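Local coordinates for protein Lic11098 (Leptospira interrogans serogroup Icterohaemorrhagiae serovar copenhageni, PDB 4U08) that is of unknown function but belongs to the leucine-rich repeat proteins, binds calcium and zinc ions in the crystal, and is probably a virulence factor of this pathogen, at residues Q66-L71 with Q89-L94; L96-L101 with L119-L124; M79-E84 with A103-I108. One frame throughout, in Å; residues are numbered along the deposited sequence.

Contact 1 (Q66-L71 with Q89-L94); sequences QNLQQL and QNLQKL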
loop_
_atom_site.group_PDB
_atom_site.type_symbol
_atom_site.label_atom_id
_atom_site.label_comp_id
_atom_site.label_asym_id
_atom_site.label_seq_id
_atom_site.Cartn_x
_atom_site.Cartn_y
_atom_site.Cartn_z
ATOM N N GLN A 66 -2.520 -30.238 -19.282
ATOM C CA GLN A 66 -3.389 -29.357 -20.068
ATOM C C GLN A 66 -4.643 -28.900 -19.323
ATOM O O GLN A 66 -5.246 -27.914 -19.742
ATOM C CB GLN A 66 -3.754 -29.977 -21.431
ATOM C CG GLN A 66 -2.548 -30.237 -22.351
ATOM C CD GLN A 66 -1.798 -28.969 -22.712
ATOM O OE1 GLN A 66 -2.289 -28.114 -23.464
ATOM N NE2 GLN A 66 -0.598 -28.817 -22.171
ATOM N N ASN A 67 -5.028 -29.582 -18.227
ATOM C CA ASN A 67 -6.182 -29.154 -17.432
ATOM C C ASN A 67 -5.794 -28.328 -16.191
ATOM O O ASN A 67 -6.683 -27.816 -15.506
ATOM C CB ASN A 67 -7.075 -30.343 -17.074
ATOM C CG ASN A 67 -7.899 -30.811 -18.251
ATOM O OD1 ASN A 67 -8.698 -30.052 -18.826
ATOM N ND2 ASN A 67 -7.691 -32.055 -18.663
ATOM N N LEU A 68 -4.474 -28.171 -15.916
ATOM C CA LEU A 68 -3.977 -27.427 -14.753
ATOM C C LEU A 68 -4.369 -25.952 -14.785
ATOM O O LEU A 68 -4.063 -25.264 -15.755
ATOM C CB LEU A 68 -2.459 -27.592 -14.610
ATOM C CG LEU A 68 -1.849 -27.250 -13.237
ATOM C CD1 LEU A 68 -2.266 -28.251 -12.167
ATOM C CD2 LEU A 68 -0.337 -27.202 -13.324
ATOM N N GLN A 69 -5.084 -25.488 -13.732
ATOM C CA GLN A 69 -5.569 -24.107 -13.578
ATOM C C GLN A 69 -4.740 -23.334 -12.560
ATOM O O GLN A 69 -4.641 -22.109 -12.656
ATOM C CB GLN A 69 -7.047 -24.107 -13.161
ATOM C CG GLN A 69 -7.985 -24.689 -14.233
ATOM C CD GLN A 69 -9.443 -24.626 -13.843
ATOM O OE1 GLN A 69 -9.846 -25.052 -12.751
ATOM N NE2 GLN A 69 -10.275 -24.139 -14.754
ATOM N N GLN A 70 -4.149 -24.048 -11.574
ATOM C CA GLN A 70 -3.345 -23.423 -10.528
ATOM C C GLN A 70 -2.084 -24.211 -10.227
ATOM O O GLN A 70 -2.147 -25.414 -9.932
ATOM C CB GLN A 70 -4.157 -23.228 -9.224
ATOM C CG GLN A 70 -5.338 -22.269 -9.353
ATOM C CD GLN A 70 -5.920 -21.878 -8.015
ATOM O OE1 GLN A 70 -5.226 -21.778 -6.993
ATOM N NE2 GLN A 70 -7.195 -21.576 -8.008
ATOM N N LEU A 71 -0.938 -23.514 -10.274
ATOM C CA LEU A 71 0.344 -24.102 -9.967
ATOM C C LEU A 71 0.994 -23.308 -8.838
ATOM O O LEU A 71 1.394 -22.158 -9.037
ATOM C CB LEU A 71 1.232 -24.175 -11.237
ATOM C CG LEU A 71 2.637 -24.759 -11.075
ATOM C CD1 LEU A 71 2.597 -26.178 -10.506
ATOM C CD2 LEU A 71 3.372 -24.752 -12.404
ATOM N N GLN A 89 -1.896 -24.263 -21.142
ATOM C CA GLN A 89 -2.903 -23.383 -21.744
ATOM C C GLN A 89 -4.148 -23.094 -20.869
ATOM O O GLN A 89 -4.861 -22.138 -21.174
ATOM C CB GLN A 89 -3.317 -23.876 -23.140
ATOM C CG GLN A 89 -2.231 -23.687 -24.215
ATOM C CD GLN A 89 -1.718 -22.260 -24.321
ATOM O OE1 GLN A 89 -2.403 -21.364 -24.833
ATOM N NE2 GLN A 89 -0.503 -22.017 -23.827
ATOM N N ASN A 90 -4.393 -23.866 -19.794
ATOM C CA ASN A 90 -5.519 -23.555 -18.891
ATOM C C ASN A 90 -5.073 -22.863 -17.591
ATOM O O ASN A 90 -5.922 -22.462 -16.787
ATOM C CB ASN A 90 -6.385 -24.792 -18.611
ATOM C CG ASN A 90 -7.364 -25.084 -19.730
ATOM O OD1 ASN A 90 -8.081 -24.202 -20.221
ATOM N ND2 ASN A 90 -7.416 -26.326 -20.173
ATOM N N LEU A 91 -3.755 -22.704 -17.394
ATOM C CA LEU A 91 -3.197 -22.065 -16.208
ATOM C C LEU A 91 -3.717 -20.627 -16.022
ATOM O O LEU A 91 -3.606 -19.794 -16.927
ATOM C CB LEU A 91 -1.670 -22.097 -16.226
ATOM C CG LEU A 91 -0.968 -21.988 -14.859
ATOM C CD1 LEU A 91 -1.235 -23.208 -13.973
ATOM C CD2 LEU A 91 0.509 -21.818 -15.035
ATOM N N GLN A 92 -4.347 -20.382 -14.864
ATOM C CA GLN A 92 -4.877 -19.066 -14.496
ATOM C C GLN A 92 -4.066 -18.437 -13.380
ATOM O O GLN A 92 -4.036 -17.216 -13.257
ATOM C CB GLN A 92 -6.343 -19.183 -14.076
ATOM C CG GLN A 92 -7.277 -19.444 -15.256
ATOM C CD GLN A 92 -8.687 -19.814 -14.846
ATOM O OE1 GLN A 92 -8.931 -20.455 -13.808
ATOM N NE2 GLN A 92 -9.645 -19.453 -15.691
ATOM N N LYS A 93 -3.421 -19.253 -12.554
ATOM C CA LYS A 93 -2.657 -18.755 -11.427
ATOM C C LYS A 93 -1.298 -19.431 -11.381
ATOM O O LYS A 93 -1.220 -20.658 -11.386
ATOM C CB LYS A 93 -3.448 -19.011 -10.124
ATOM C CG LYS A 93 -3.193 -18.026 -8.998
ATOM C CD LYS A 93 -3.869 -18.448 -7.671
ATOM C CE LYS A 93 -5.376 -18.288 -7.631
ATOM N NZ LYS A 93 -5.810 -16.864 -7.653
ATOM N N LEU A 94 -0.226 -18.635 -11.335
ATOM C CA LEU A 94 1.124 -19.170 -11.231
ATOM C C LEU A 94 1.803 -18.494 -10.062
ATOM O O LEU A 94 2.066 -17.290 -10.115
ATOM C CB LEU A 94 1.894 -19.021 -12.573
ATOM C CG LEU A 94 3.370 -19.451 -12.603
ATOM C CD1 LEU A 94 3.558 -20.908 -12.196
ATOM C CD2 LEU A 94 4.000 -19.170 -13.987
HETATM O O HOH W 1 -9.633 -28.583 -20.938
HETATM O O HOH W 2 -3.114 -25.903 -18.328
#
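Asn90 reaches across to the backbone of Gln66, its ND2 donating to Gln66 O at 2.7 Å. The donor lies in the carbonyl plane of Gln66, although the acceptor sits 20° out of the amide plane of Asn90. The first torsion of Asn90 (chi1 -80°) lays CG beside its own backbone N, from where the amide extends to the preceding coil. Asn67 repeats this pose one coil earlier, its ND2 bonded to Gln43 O; the two amides run alongside each other, and a water donates to Asn67 OD1 and accepts weakly from Asn90 ND2.

A second water accepts from Asn90 N and lies 2.8 Å from Leu68 O, which it can serve. Beyond it Gln69 O accepts from two donors, Gln92 N at 2.8 Å and Lys93 N at 3.1 Å, and Leu71 N then donates to Lys93 O at 3.1 Å, which completes a short parallel pairing. On one face Gln70 and Lys93 lie side by side: the amide of Gln70 rests against the methylene chain of Lys93, OE1 standing 3.6 Å from CE. Lys93 is bent at chi3 and chi4, and its NZ forms a salt bridge with Glu116, while Gln70 OE1 bonds His72. On the other face Leu71 and Leu94 point the same way, Leu94 CD1 meeting Leu71 CD2 at 3.9 Å. From the loop before the strand, Leu91 CD1 lies against Leu71 CB (3.8 Å).

The chemistry is thus sorted by side: leucine methyls pack in the interior of the repeat, on the polar face the Gln70 amide lies along the Lys93 methylenes and the one charge, on Lys93, is met by Glu116, and the Asn90 amide serves a main-chain carbonyl.

Contact 2 (L96-L101 with L119-L124); sequences LYENQL and LAHNQL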
loop_
_atom_site.group_PDB
_atom_site.type_symbol
_atom_site.label_atom_id
_atom_site.label_comp_id
_atom_site.label_asym_id
_atom_site.label_seq_id
_atom_site.Cartn_x
_atom_site.Cartn_y
_atom_site.Cartn_z
ATOM N N LEU A 96 5.049 -18.311 -7.696
ATOM C CA LEU A 96 6.471 -18.629 -7.615
ATOM C C LEU A 96 7.203 -17.785 -6.609
ATOM O O LEU A 96 8.429 -17.663 -6.699
ATOM C CB LEU A 96 7.106 -18.446 -9.007
ATOM C CG LEU A 96 6.696 -19.473 -10.064
ATOM C CD1 LEU A 96 6.845 -18.912 -11.442
ATOM C CD2 LEU A 96 7.499 -20.736 -9.927
ATOM N N TYR A 97 6.471 -17.199 -5.632
ATOM C CA TYR A 97 7.141 -16.375 -4.641
ATOM C C TYR A 97 8.116 -17.190 -3.791
ATOM O O TYR A 97 7.880 -18.362 -3.530
ATOM C CB TYR A 97 6.173 -15.508 -3.796
ATOM C CG TYR A 97 5.219 -16.241 -2.885
ATOM C CD1 TYR A 97 5.584 -16.570 -1.581
ATOM C CD2 TYR A 97 3.895 -16.460 -3.262
ATOM C CE1 TYR A 97 4.686 -17.195 -0.712
ATOM C CE2 TYR A 97 2.982 -17.068 -2.395
ATOM C CZ TYR A 97 3.387 -17.444 -1.124
ATOM O OH TYR A 97 2.495 -18.057 -0.272
ATOM N N GLU A 98 9.234 -16.567 -3.423
ATOM C CA GLU A 98 10.328 -17.147 -2.642
ATOM C C GLU A 98 10.969 -18.350 -3.360
ATOM O O GLU A 98 10.730 -19.513 -3.025
ATOM C CB GLU A 98 9.938 -17.451 -1.177
ATOM C CG GLU A 98 11.112 -17.341 -0.220
ATOM C CD GLU A 98 11.642 -15.937 0.008
ATOM O OE1 GLU A 98 10.976 -15.160 0.729
ATOM O OE2 GLU A 98 12.726 -15.614 -0.530
ATOM N N ASN A 99 11.729 -18.032 -4.411
ATOM C CA ASN A 99 12.528 -18.964 -5.194
ATOM C C ASN A 99 13.802 -18.228 -5.589
ATOM O O ASN A 99 14.038 -17.112 -5.110
ATOM C CB ASN A 99 11.746 -19.490 -6.397
ATOM C CG ASN A 99 10.814 -20.598 -6.033
ATOM O OD1 ASN A 99 11.245 -21.699 -5.711
ATOM N ND2 ASN A 99 9.524 -20.335 -6.042
ATOM N N GLN A 100 14.617 -18.816 -6.465
ATOM C CA GLN A 100 15.849 -18.163 -6.888
ATOM C C GLN A 100 15.888 -17.942 -8.403
ATOM O O GLN A 100 16.927 -18.138 -9.026
ATOM C CB GLN A 100 17.062 -18.961 -6.378
ATOM C CG GLN A 100 17.375 -18.696 -4.918
ATOM C CD GLN A 100 18.338 -19.721 -4.395
ATOM O OE1 GLN A 100 19.524 -19.733 -4.742
ATOM N NE2 GLN A 100 17.839 -20.643 -3.586
ATOM N N LEU A 101 14.747 -17.540 -8.992
ATOM C CA LEU A 101 14.665 -17.313 -10.429
ATOM C C LEU A 101 15.417 -16.053 -10.824
ATOM O O LEU A 101 15.259 -15.015 -10.187
ATOM C CB LEU A 101 13.214 -17.273 -10.934
ATOM C CG LEU A 101 12.338 -18.502 -10.653
ATOM C CD1 LEU A 101 10.910 -18.214 -10.992
ATOM C CD2 LEU A 101 12.799 -19.723 -11.430
ATOM N N LEU A 119 5.685 -13.455 -8.825
ATOM C CA LEU A 119 7.136 -13.665 -8.954
ATOM C C LEU A 119 7.886 -12.940 -7.844
ATOM O O LEU A 119 9.092 -12.702 -7.960
ATOM C CB LEU A 119 7.621 -13.202 -10.357
ATOM C CG LEU A 119 7.145 -14.020 -11.554
ATOM C CD1 LEU A 119 7.387 -13.256 -12.875
ATOM C CD2 LEU A 119 7.805 -15.381 -11.582
ATOM N N ALA A 120 7.181 -12.596 -6.734
ATOM C CA ALA A 120 7.824 -11.883 -5.636
ATOM C C ALA A 120 8.891 -12.749 -4.947
ATOM O O ALA A 120 8.820 -13.960 -5.040
ATOM C CB ALA A 120 6.777 -11.386 -4.635
ATOM N N HIS A 121 9.905 -12.134 -4.335
ATOM C CA HIS A 121 10.995 -12.810 -3.613
ATOM C C HIS A 121 11.791 -13.776 -4.503
ATOM O O HIS A 121 11.951 -14.947 -4.188
ATOM C CB HIS A 121 10.493 -13.484 -2.310
ATOM C CG HIS A 121 9.971 -12.512 -1.305
ATOM N ND1 HIS A 121 10.719 -12.142 -0.197
ATOM C CD2 HIS A 121 8.826 -11.798 -1.311
ATOM C CE1 HIS A 121 9.988 -11.257 0.458
ATOM N NE2 HIS A 121 8.839 -11.016 -0.172
ATOM N N ASN A 122 12.288 -13.264 -5.628
ATOM C CA ASN A 122 13.157 -14.015 -6.529
ATOM C C ASN A 122 14.391 -13.162 -6.789
ATOM O O ASN A 122 14.662 -12.230 -6.017
ATOM C CB ASN A 122 12.412 -14.429 -7.803
ATOM C CG ASN A 122 11.604 -15.663 -7.599
ATOM O OD1 ASN A 122 12.128 -16.767 -7.651
ATOM N ND2 ASN A 122 10.326 -15.509 -7.305
ATOM N N GLN A 123 15.158 -13.465 -7.848
ATOM C CA GLN A 123 16.351 -12.674 -8.156
ATOM C C GLN A 123 16.292 -12.189 -9.625
ATOM O O GLN A 123 17.278 -12.225 -10.364
ATOM C CB GLN A 123 17.640 -13.446 -7.756
ATOM C CG GLN A 123 17.928 -13.306 -6.241
ATOM C CD GLN A 123 18.698 -14.417 -5.552
ATOM O OE1 GLN A 123 18.185 -15.079 -4.634
ATOM N NE2 GLN A 123 19.988 -14.539 -5.857
ATOM N N LEU A 124 15.092 -11.718 -10.028
ATOM C CA LEU A 124 14.812 -11.211 -11.376
ATOM C C LEU A 124 15.271 -9.780 -11.554
ATOM O O LEU A 124 15.045 -8.944 -10.688
ATOM C CB LEU A 124 13.318 -11.311 -11.700
ATOM C CG LEU A 124 12.708 -12.707 -11.710
ATOM C CD1 LEU A 124 11.187 -12.632 -11.773
ATOM C CD2 LEU A 124 13.225 -13.522 -12.880
HETATM O O HOH W 3 13.225 -12.988 0.052
#
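The His121 ring meets Glu98 at a slant: OE1 of Glu98 lies 3.2 Å from ND1, and the carboxylate plane is turned 64° from the ring. That approach has too poor an angle for a hydrogen bond. A water in the ring plane, at its edge, instead bonds ND1 at 2.7 Å and donates to Glu98 OE2, so the water bridges the two side chains. The ring also stacks with that of His144 in the next coil.

The other decisive flat group is the amide of Asn122. Its ND2 donates to Leu96 O at 2.9 Å, nearly straight and with the acceptor almost exactly in the amide plane, and also to Leu119 O of its own turn. Leu96 O is gripped from opposite faces of its carbonyl plane, by Asn122 ND2 and by Asn99 ND2 (3.0 Å). The other end of the amide, OD1, accepts from Leu101 N at 3.0 Å. Chi1 of -82° turns the Asn122 amide inward beside its backbone N, where both ends find main-chain partners.

Backbone bonds run in step: Glu98 N to Ala120 O, Asn99 N to His121 O, and Gln123 N to Leu101 O at 2.8 Å. Leu96 CD1 packs on Leu119 CD2 (3.7 Å), and the two leucines point the same way.

This is the asparagine ladder of leucine-rich repeats. Asn99 serves the coil before it in the same manner, bonding Leu73 O and Leu78 N, and Asn145 serves the coil after, bonding Leu119 O and Leu124 N. The two turns leave strands 93-95 and 116-118, and lead into the loops that return to strands 116-118 and 139-141.

Contact 3 (M79-E84 with A103-I108); sequences MALPEE and AIPKEI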
loop_
_atom_site.group_PDB
_atom_site.type_symbol
_atom_site.label_atom_id
_atom_site.label_comp_id
_atom_site.label_asym_id
_atom_site.label_seq_id
_atom_site.Cartn_x
_atom_site.Cartn_y
_atom_site.Cartn_z
HETATM N N MSE A 79 15.663 -22.602 -9.611
HETATM C CA MSE A 79 16.718 -21.845 -10.278
HETATM C C MSE A 79 16.300 -21.417 -11.680
HETATM O O MSE A 79 16.828 -20.434 -12.194
HETATM C CB MSE A 79 18.021 -22.659 -10.323
HETATM C CG MSE A 79 18.460 -23.173 -8.964
HETATM SE SE MSE A 79 20.249 -23.086 -8.728
HETATM C CE MSE A 79 20.512 -21.334 -8.845
ATOM N N ALA A 80 15.352 -22.146 -12.294
ATOM C CA ALA A 80 14.855 -21.891 -13.649
ATOM C C ALA A 80 13.521 -22.570 -13.876
ATOM O O ALA A 80 13.187 -23.507 -13.157
ATOM C CB ALA A 80 15.866 -22.392 -14.682
ATOM N N LEU A 81 12.746 -22.076 -14.851
ATOM C CA LEU A 81 11.467 -22.645 -15.264
ATOM C C LEU A 81 11.702 -23.295 -16.635
ATOM O O LEU A 81 12.344 -22.668 -17.479
ATOM C CB LEU A 81 10.385 -21.556 -15.433
ATOM C CG LEU A 81 9.859 -20.813 -14.202
ATOM C CD1 LEU A 81 8.905 -19.704 -14.629
ATOM C CD2 LEU A 81 9.157 -21.756 -13.231
ATOM N N PRO A 82 11.187 -24.515 -16.914
ATOM C CA PRO A 82 11.394 -25.093 -18.257
ATOM C C PRO A 82 10.603 -24.332 -19.324
ATOM O O PRO A 82 9.587 -23.712 -18.989
ATOM C CB PRO A 82 10.897 -26.532 -18.103
ATOM C CG PRO A 82 9.894 -26.469 -16.992
ATOM C CD PRO A 82 10.381 -25.408 -16.052
ATOM N N GLU A 83 11.060 -24.366 -20.600
ATOM C CA GLU A 83 10.361 -23.709 -21.710
ATOM C C GLU A 83 8.913 -24.236 -21.827
ATOM O O GLU A 83 8.012 -23.478 -22.186
ATOM C CB GLU A 83 11.137 -23.862 -23.047
ATOM C CG GLU A 83 11.284 -25.294 -23.555
ATOM C CD GLU A 83 12.277 -25.588 -24.665
ATOM O OE1 GLU A 83 13.167 -24.747 -24.927
ATOM O OE2 GLU A 83 12.152 -26.667 -25.288
ATOM N N GLU A 84 8.707 -25.526 -21.452
ATOM C CA GLU A 84 7.445 -26.273 -21.465
ATOM C C GLU A 84 6.367 -25.686 -20.549
ATOM O O GLU A 84 5.211 -26.086 -20.659
ATOM C CB GLU A 84 7.680 -27.747 -21.109
ATOM C CG GLU A 84 8.439 -28.531 -22.169
ATOM C CD GLU A 84 9.958 -28.422 -22.201
ATOM O OE1 GLU A 84 10.550 -27.695 -21.369
ATOM O OE2 GLU A 84 10.565 -29.122 -23.041
ATOM N N ALA A 103 15.664 -15.488 -14.317
ATOM C CA ALA A 103 15.022 -15.257 -15.611
ATOM C C ALA A 103 13.715 -16.012 -15.689
ATOM O O ALA A 103 13.506 -16.985 -14.960
ATOM C CB ALA A 103 15.940 -15.693 -16.749
ATOM N N ILE A 104 12.836 -15.545 -16.577
ATOM C CA ILE A 104 11.527 -16.088 -16.900
ATOM C C ILE A 104 11.560 -16.378 -18.410
ATOM O O ILE A 104 11.860 -15.462 -19.181
ATOM C CB ILE A 104 10.419 -15.053 -16.513
ATOM C CG1 ILE A 104 10.312 -14.868 -14.975
ATOM C CG2 ILE A 104 9.065 -15.388 -17.134
ATOM C CD1 ILE A 104 10.344 -16.155 -14.123
ATOM N N PRO A 105 11.272 -17.628 -18.849
ATOM C CA PRO A 105 11.322 -17.932 -20.296
ATOM C C PRO A 105 10.355 -17.104 -21.106
ATOM O O PRO A 105 9.287 -16.749 -20.596
ATOM C CB PRO A 105 10.936 -19.420 -20.370
ATOM C CG PRO A 105 11.135 -19.955 -19.014
ATOM C CD PRO A 105 10.902 -18.822 -18.061
ATOM N N LYS A 106 10.706 -16.816 -22.376
ATOM C CA LYS A 106 9.846 -16.050 -23.291
ATOM C C LYS A 106 8.485 -16.739 -23.494
ATOM O O LYS A 106 7.496 -16.051 -23.751
ATOM C CB LYS A 106 10.543 -15.780 -24.648
ATOM C CG LYS A 106 10.978 -17.038 -25.395
ATOM C CD LYS A 106 11.335 -16.743 -26.843
ATOM C CE LYS A 106 11.519 -18.012 -27.633
ATOM N NZ LYS A 106 11.542 -17.728 -29.084
ATOM N N GLU A 107 8.440 -18.089 -23.328
ATOM C CA GLU A 107 7.246 -18.942 -23.475
ATOM C C GLU A 107 6.154 -18.621 -22.443
ATOM O O GLU A 107 5.039 -19.129 -22.562
ATOM C CB GLU A 107 7.606 -20.433 -23.444
ATOM C CG GLU A 107 8.383 -20.907 -24.667
ATOM C CD GLU A 107 9.867 -20.585 -24.720
ATOM O OE1 GLU A 107 10.446 -20.189 -23.681
ATOM O OE2 GLU A 107 10.456 -20.729 -25.816
ATOM N N ILE A 108 6.456 -17.745 -21.466
ATOM C CA ILE A 108 5.485 -17.273 -20.476
ATOM C C ILE A 108 4.374 -16.524 -21.202
ATOM O O ILE A 108 3.229 -16.611 -20.776
ATOM C CB ILE A 108 6.157 -16.430 -19.348
ATOM C CG1 ILE A 108 5.329 -16.458 -18.037
ATOM C CG2 ILE A 108 6.497 -14.987 -19.797
ATOM C CD1 ILE A 108 5.667 -17.622 -17.115
HETATM O O HOH W 4 15.846 -18.652 -14.043
HETATM O O HOH W 5 13.674 -19.522 -15.829
#
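Successive coils of the leucine-rich repeat solenoid meet here on the run from the asparagine turn into the short 3-10 segments that begin at Glu83 and Lys106, away from the strands. Leu81 and Pro105 carry the contact. Leu81 CB lies 3.8 Å from Pro105 CD, and the leucine side chain crosses the proline ring at about a right angle. The ring atom CG of Pro105 also lies 3.3 Å from Leu81 O, so the proline fits against both backbone and side chain of the earlier coil. Leu81 CD1 meets Ile104 CD1 at 3.9 Å; these two side chains lie side by side and point the same way into the interior.

At the 3-10 segments Glu107 CB sits 3.3 Å from Glu83 O, and its carboxylate lies near Glu83 CB, OE1 of Glu107 at 3.8 Å. A bend at chi2 (78°) folds the chain of Glu107 back so that this end rests beside the earlier residue. Glu83 holds CG in the crowded position between N and carbonyl carbon (chi1 64°), which carries its own carboxylate off the contact. The two acids nevertheless stay near, Glu83 OE1 being 4.9 Å from Glu107 OE2.

Polar coupling here runs through solvent. Ala103 O accepts from two waters, one of which also donates to the backbone O of Met79, a selenomethionine in the crystal, and the other accepts from Leu81 N at 2.9 Å.

No direct backbone pairing links these segments, in keeping with the wider spacing of the coils on this side; water and apolar contact link them instead. The nearby carboxylates would, if both are ionised, repel each other mildly, which would tend to raise the pKa of one of them.

How the contacts relate
The three contacts join neighbouring coils at successive places around the solenoid: contact 1 at the strands, contact 2 at the asparagine turn, contact 3 on the stretch leading into the 3-10 segments. The centres of contacts 1 and 2 are about 19 Å apart and those segments simply adjoin in sequence. Contact 3 alternates along the chain with both, its centre about 15 Å from that of contact 1 and about 13 Å from that of contact 2, and meets them in the core: Leu94 CD2 touches Ile108 CD1 at 3.9 Å, and Leu119 CD2 touches Ile104 CD1 at 3.7 Å. The metals lie further along: the side chain of Lys93 is about 12 Å from a calcium ion, and that of His121 about 10 Å from a zinc ion.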